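Local structure of glutaredoxin-like protein NrdH (Escherichia coli, 1H75) at residues H15-D27 and F64-P76. The protein probably carries electrons to the ribonucleotide reductase system NrdEF as a redox-active member of the glutaredoxin family. Sequence-based numbering, arbitrary orientation.
Sequences HATKRAMENRGFD and FRPDMINRLHPAP
I69 fills the tight part of this contact. Its CD1 meets A20 CB at 3.8 Å. With chi1 at -69°, CG2 is anti to the backbone N, which brings it near M21 CG, R24 CD and F26 CE1. Deeper in, the extended M21 chain brings CE to 3.8 Å from L72 CD1; I3 of strand 3-7 touches both side chains. At the other end A16 CB sits over one face of the F64 ring, 3.7 Å from its centroid, in a CH-pi contact. T17 OG1, bonded to Q13 O within its own helix, lies at that ring's edge, and one water joins it to R65 N. The arrangement belongs to the thioredoxin-type fold: helix 12-23, which starts within the redox-active C11-C14 disulfide motif, packs beside the C-terminal helix 66-69 on the same sheet. A Schellman motif with G25 ends the first helix and leads into F26. Towards solvent the contact is more polar. R24 NE donates to N70 OD1 at 2.8 Å, nearly along the C=O axis, while NH1 reaches back to A20 O. A leucine in place of R24 would probably leave N70 OD1 without this donor and cut this polar link between the two segments. Beside it, the F26 edge points at the face of the exposed H73 ring, planes at 75°.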
loop_
_atom_site.group_PDB
_atom_site.type_symbol
_atom_site.label_atom_id
_atom_site.label_comp_id
_atom_site.label_asym_id
_atom_site.label_seq_id
_atom_site.Cartn_x
_atom_site.Cartn_y
_atom_site.Cartn_z
ATOM N N HIS A 15 -6.795 2.159 -5.834
ATOM C CA HIS A 15 -8.182 2.091 -5.377
ATOM C C HIS A 15 -8.577 0.642 -5.099
ATOM O O HIS A 15 -9.228 0.351 -4.083
ATOM C CB HIS A 15 -9.116 2.715 -6.426
ATOM C CG HIS A 15 -10.556 2.746 -6.014
ATOM N ND1 HIS A 15 -11.411 1.681 -6.209
ATOM C CD2 HIS A 15 -11.282 3.702 -5.387
ATOM C CE1 HIS A 15 -12.602 1.982 -5.719
ATOM N NE2 HIS A 15 -12.550 3.200 -5.214
ATOM N N ALA A 16 -8.165 -0.274 -5.978
ATOM C CA ALA A 16 -8.484 -1.689 -5.788
ATOM C C ALA A 16 -7.911 -2.171 -4.452
ATOM O O ALA A 16 -8.549 -2.922 -3.704
ATOM C CB ALA A 16 -7.910 -2.517 -6.925
ATOM N N THR A 17 -6.697 -1.734 -4.154
ATOM C CA THR A 17 -6.042 -2.133 -2.909
ATOM C C THR A 17 -6.773 -1.620 -1.668
ATOM O O THR A 17 -6.968 -2.367 -0.701
ATOM C CB THR A 17 -4.577 -1.639 -2.915
ATOM O OG1 THR A 17 -3.875 -2.294 -3.984
ATOM C CG2 THR A 17 -3.894 -1.940 -1.571
ATOM N N LYS A 18 -7.173 -0.351 -1.686
ATOM C CA LYS A 18 -7.888 0.261 -0.571
ATOM C C LYS A 18 -9.200 -0.490 -0.332
ATOM O O LYS A 18 -9.525 -0.866 0.796
ATOM C CB LYS A 18 -8.170 1.740 -0.878
ATOM C CG LYS A 18 -9.115 2.436 0.091
ATOM C CD LYS A 18 -9.305 3.903 -0.311
ATOM C CE LYS A 18 -10.401 4.583 0.501
ATOM N NZ LYS A 18 -10.528 6.024 0.134
ATOM N N ARG A 19 -9.944 -0.698 -1.405
ATOM C CA ARG A 19 -11.215 -1.409 -1.350
ATOM C C ARG A 19 -11.032 -2.829 -0.803
ATOM O O ARG A 19 -11.842 -3.306 -0.007
ATOM C CB ARG A 19 -11.830 -1.482 -2.751
ATOM C CG ARG A 19 -13.136 -2.273 -2.838
ATOM C CD ARG A 19 -14.337 -1.463 -2.362
ATOM N NE ARG A 19 -14.241 -1.090 -0.955
ATOM C CZ ARG A 19 -15.219 -0.497 -0.273
ATOM N NH1 ARG A 19 -16.371 -0.213 -0.875
ATOM N NH2 ARG A 19 -15.043 -0.172 1.003
ATOM N N ALA A 20 -9.976 -3.504 -1.242
ATOM C CA ALA A 20 -9.710 -4.871 -0.794
ATOM C C ALA A 20 -9.440 -4.892 0.704
ATOM O O ALA A 20 -9.900 -5.800 1.424
ATOM C CB ALA A 20 -8.520 -5.450 -1.549
ATOM N N MET A 21 -8.685 -3.909 1.179
ATOM C CA MET A 21 -8.393 -3.856 2.609
ATOM C C MET A 21 -9.665 -3.547 3.408
ATOM O O MET A 21 -9.898 -4.124 4.472
ATOM C CB MET A 21 -7.314 -2.819 2.873
ATOM C CG MET A 21 -5.997 -3.246 2.245
ATOM S SD MET A 21 -4.604 -2.532 3.111
ATOM C CE MET A 21 -3.215 -3.069 2.061
ATOM N N GLU A 22 -10.487 -2.639 2.894
ATOM C CA GLU A 22 -11.725 -2.296 3.575
ATOM C C GLU A 22 -12.666 -3.497 3.601
ATOM O O GLU A 22 -13.379 -3.717 4.588
ATOM C CB GLU A 22 -12.392 -1.098 2.879
ATOM C CG GLU A 22 -11.537 0.179 2.996
ATOM C CD GLU A 22 -12.038 1.343 2.149
ATOM O OE1 GLU A 22 -11.650 2.488 2.465
ATOM O OE2 GLU A 22 -12.789 1.131 1.174
ATOM N N ASN A 23 -12.653 -4.284 2.528
ATOM C CA ASN A 23 -13.516 -5.450 2.442
ATOM C C ASN A 23 -13.144 -6.486 3.506
ATOM O O ASN A 23 -13.981 -7.296 3.899
ATOM C CB ASN A 23 -13.434 -6.103 1.059
ATOM C CG ASN A 23 -14.190 -5.333 -0.006
ATOM O OD1 ASN A 23 -14.945 -4.414 0.304
ATOM N ND2 ASN A 23 -14.000 -5.717 -1.267
ATOM N N ARG A 24 -11.902 -6.436 3.982
ATOM C CA ARG A 24 -11.415 -7.384 4.996
ATOM C C ARG A 24 -11.335 -6.807 6.400
ATOM O O ARG A 24 -10.795 -7.438 7.321
ATOM C CB ARG A 24 -10.044 -7.906 4.582
ATOM C CG ARG A 24 -10.056 -8.681 3.265
ATOM C CD ARG A 24 -8.640 -8.787 2.712
ATOM N NE ARG A 24 -8.538 -9.716 1.586
ATOM C CZ ARG A 24 -9.032 -9.491 0.375
ATOM N NH1 ARG A 24 -9.675 -8.359 0.113
ATOM N NH2 ARG A 24 -8.877 -10.406 -0.579
ATOM N N GLY A 25 -11.856 -5.597 6.559
ATOM C CA GLY A 25 -11.847 -4.948 7.857
ATOM C C GLY A 25 -10.474 -4.564 8.389
ATOM O O GLY A 25 -10.258 -4.544 9.605
ATOM N N PHE A 26 -9.538 -4.254 7.492
ATOM C CA PHE A 26 -8.195 -3.851 7.915
ATOM C C PHE A 26 -8.093 -2.343 8.179
ATOM O O PHE A 26 -8.754 -1.541 7.529
ATOM C CB PHE A 26 -7.137 -4.171 6.842
ATOM C CG PHE A 26 -7.000 -5.634 6.500
ATOM C CD1 PHE A 26 -6.302 -6.012 5.357
ATOM C CD2 PHE A 26 -7.543 -6.621 7.308
ATOM C CE1 PHE A 26 -6.144 -7.349 5.025
ATOM C CE2 PHE A 26 -7.390 -7.973 6.979
ATOM C CZ PHE A 26 -6.695 -8.337 5.844
ATOM N N ASP A 27 -7.267 -1.959 9.143
ATOM C CA ASP A 27 -7.064 -0.539 9.396
ATOM C C ASP A 27 -5.764 -0.199 8.699
ATOM O O ASP A 27 -4.808 -0.957 8.779
ATOM C CB ASP A 27 -6.934 -0.246 10.889
ATOM C CG ASP A 27 -8.240 -0.435 11.621
ATOM O OD1 ASP A 27 -9.263 0.126 11.175
ATOM O OD2 ASP A 27 -8.243 -1.150 12.638
ATOM N N PHE A 64 -1.417 -3.939 -7.430
ATOM C CA PHE A 64 -2.561 -4.565 -6.767
ATOM C C PHE A 64 -2.233 -6.050 -6.616
ATOM O O PHE A 64 -2.117 -6.789 -7.605
ATOM C CB PHE A 64 -3.830 -4.387 -7.595
ATOM C CG PHE A 64 -5.032 -5.101 -7.021
ATOM C CD1 PHE A 64 -5.459 -4.835 -5.722
ATOM C CD2 PHE A 64 -5.744 -6.016 -7.794
ATOM C CE1 PHE A 64 -6.585 -5.468 -5.193
ATOM C CE2 PHE A 64 -6.871 -6.654 -7.278
ATOM C CZ PHE A 64 -7.291 -6.380 -5.976
ATOM N N ARG A 65 -2.061 -6.480 -5.369
ATOM C CA ARG A 65 -1.702 -7.846 -5.050
ATOM C C ARG A 65 -2.628 -8.455 -4.009
ATOM O O ARG A 65 -2.332 -8.438 -2.814
ATOM C CB ARG A 65 -0.258 -7.895 -4.545
ATOM C CG ARG A 65 0.807 -7.637 -5.629
ATOM C CD ARG A 65 0.842 -8.773 -6.642
ATOM N NE ARG A 65 1.223 -10.035 -6.013
ATOM C CZ ARG A 65 2.481 -10.429 -5.804
ATOM N NH1 ARG A 65 3.507 -9.668 -6.187
ATOM N NH2 ARG A 65 2.710 -11.571 -5.172
ATOM N N PRO A 66 -3.774 -8.986 -4.451
ATOM C CA PRO A 66 -4.751 -9.613 -3.554
ATOM C C PRO A 66 -4.072 -10.676 -2.692
ATOM O O PRO A 66 -4.379 -10.831 -1.516
ATOM C CB PRO A 66 -5.740 -10.271 -4.514
ATOM C CG PRO A 66 -5.651 -9.467 -5.728
ATOM C CD PRO A 66 -4.206 -9.061 -5.858
ATOM N N ASP A 67 -3.152 -11.425 -3.298
ATOM C CA ASP A 67 -2.480 -12.486 -2.559
ATOM C C ASP A 67 -1.628 -11.985 -1.408
ATOM O O ASP A 67 -1.474 -12.671 -0.383
ATOM C CB ASP A 67 -1.631 -13.341 -3.496
ATOM C CG ASP A 67 -0.587 -12.545 -4.255
ATOM O OD1 ASP A 67 0.530 -13.079 -4.408
ATOM O OD2 ASP A 67 -0.870 -11.422 -4.735
ATOM N N MET A 68 -1.034 -10.805 -1.577
ATOM C CA MET A 68 -0.227 -10.245 -0.500
ATOM C C MET A 68 -1.131 -9.586 0.556
ATOM O O MET A 68 -0.820 -9.601 1.747
ATOM C CB MET A 68 0.757 -9.191 -1.045
ATOM C CG MET A 68 1.886 -9.781 -1.921
ATOM S SD MET A 68 2.902 -11.017 -1.096
ATOM C CE MET A 68 3.962 -9.939 -0.148
ATOM N N ILE A 69 -2.244 -9.020 0.103
ATOM C CA ILE A 69 -3.184 -8.379 1.012
ATOM C C ILE A 69 -3.711 -9.436 1.964
ATOM O O ILE A 69 -3.913 -9.168 3.143
ATOM C CB ILE A 69 -4.346 -7.716 0.238
ATOM C CG1 ILE A 69 -3.802 -6.512 -0.542
ATOM C CG2 ILE A 69 -5.430 -7.259 1.211
ATOM C CD1 ILE A 69 -4.769 -5.919 -1.568
ATOM N N ASN A 70 -3.903 -10.644 1.446
ATOM C CA ASN A 70 -4.393 -11.732 2.268
ATOM C C ASN A 70 -3.402 -12.136 3.340
ATOM O O ASN A 70 -3.783 -12.794 4.307
ATOM C CB ASN A 70 -4.778 -12.933 1.401
ATOM C CG ASN A 70 -6.139 -12.765 0.777
ATOM O OD1 ASN A 70 -6.941 -11.937 1.228
ATOM N ND2 ASN A 70 -6.421 -13.547 -0.254
ATOM N N ARG A 71 -2.137 -11.735 3.190
ATOM C CA ARG A 71 -1.154 -12.061 4.223
ATOM C C ARG A 71 -1.254 -11.117 5.423
ATOM O O ARG A 71 -0.537 -11.292 6.406
ATOM C CB ARG A 71 0.263 -12.039 3.644
ATOM C CG ARG A 71 0.469 -13.145 2.613
ATOM C CD ARG A 71 1.926 -13.262 2.192
ATOM N NE ARG A 71 2.776 -13.467 3.359
ATOM C CZ ARG A 71 4.102 -13.392 3.350
ATOM N NH1 ARG A 71 4.749 -13.117 2.230
ATOM N NH2 ARG A 71 4.776 -13.579 4.483
ATOM N N LEU A 72 -2.148 -10.136 5.340
ATOM C CA LEU A 72 -2.347 -9.170 6.419
ATOM C C LEU A 72 -3.451 -9.555 7.421
ATOM O O LEU A 72 -3.725 -8.794 8.348
ATOM C CB LEU A 72 -2.685 -7.794 5.828
ATOM C CG LEU A 72 -1.631 -7.256 4.849
ATOM C CD1 LEU A 72 -2.057 -5.875 4.368
ATOM C CD2 LEU A 72 -0.264 -7.206 5.520
ATOM N N HIS A 73 -4.088 -10.711 7.238
ATOM C CA HIS A 73 -5.148 -11.115 8.163
ATOM C C HIS A 73 -4.552 -11.237 9.550
ATOM O O HIS A 73 -3.443 -11.730 9.731
ATOM C CB HIS A 73 -5.832 -12.416 7.712
ATOM C CG HIS A 73 -6.848 -12.207 6.631
ATOM N ND1 HIS A 73 -7.971 -11.430 6.813
ATOM C CD2 HIS A 73 -6.893 -12.640 5.346
ATOM C CE1 HIS A 73 -8.660 -11.384 5.687
ATOM N NE2 HIS A 73 -8.027 -12.112 4.784
ATOM N N PRO A 74 -5.296 -10.790 10.558
ATOM C CA PRO A 74 -4.763 -10.857 11.920
ATOM C C PRO A 74 -4.551 -12.232 12.537
ATOM O O PRO A 74 -5.305 -13.169 12.306
ATOM C CB PRO A 74 -5.745 -9.990 12.717
ATOM C CG PRO A 74 -7.051 -10.219 12.013
ATOM C CD PRO A 74 -6.652 -10.210 10.525
ATOM N N ALA A 75 -3.491 -12.334 13.329
ATOM C CA ALA A 75 -3.180 -13.576 14.031
ATOM C C ALA A 75 -4.155 -13.710 15.207
ATOM O O ALA A 75 -4.746 -12.720 15.649
ATOM C CB ALA A 75 -1.744 -13.537 14.541
ATOM N N PRO A 76 -4.333 -14.931 15.732
ATOM C CA PRO A 76 -5.249 -15.150 16.857
ATOM C C PRO A 76 -4.819 -14.363 18.091
ATOM O O PRO A 76 -3.602 -14.104 18.221
ATOM C CB PRO A 76 -5.154 -16.659 17.098
ATOM C CG PRO A 76 -4.682 -17.207 15.796
ATOM C CD PRO A 76 -3.680 -16.189 15.335
HETATM O O HOH W 1 -1.819 -4.262 -3.420
#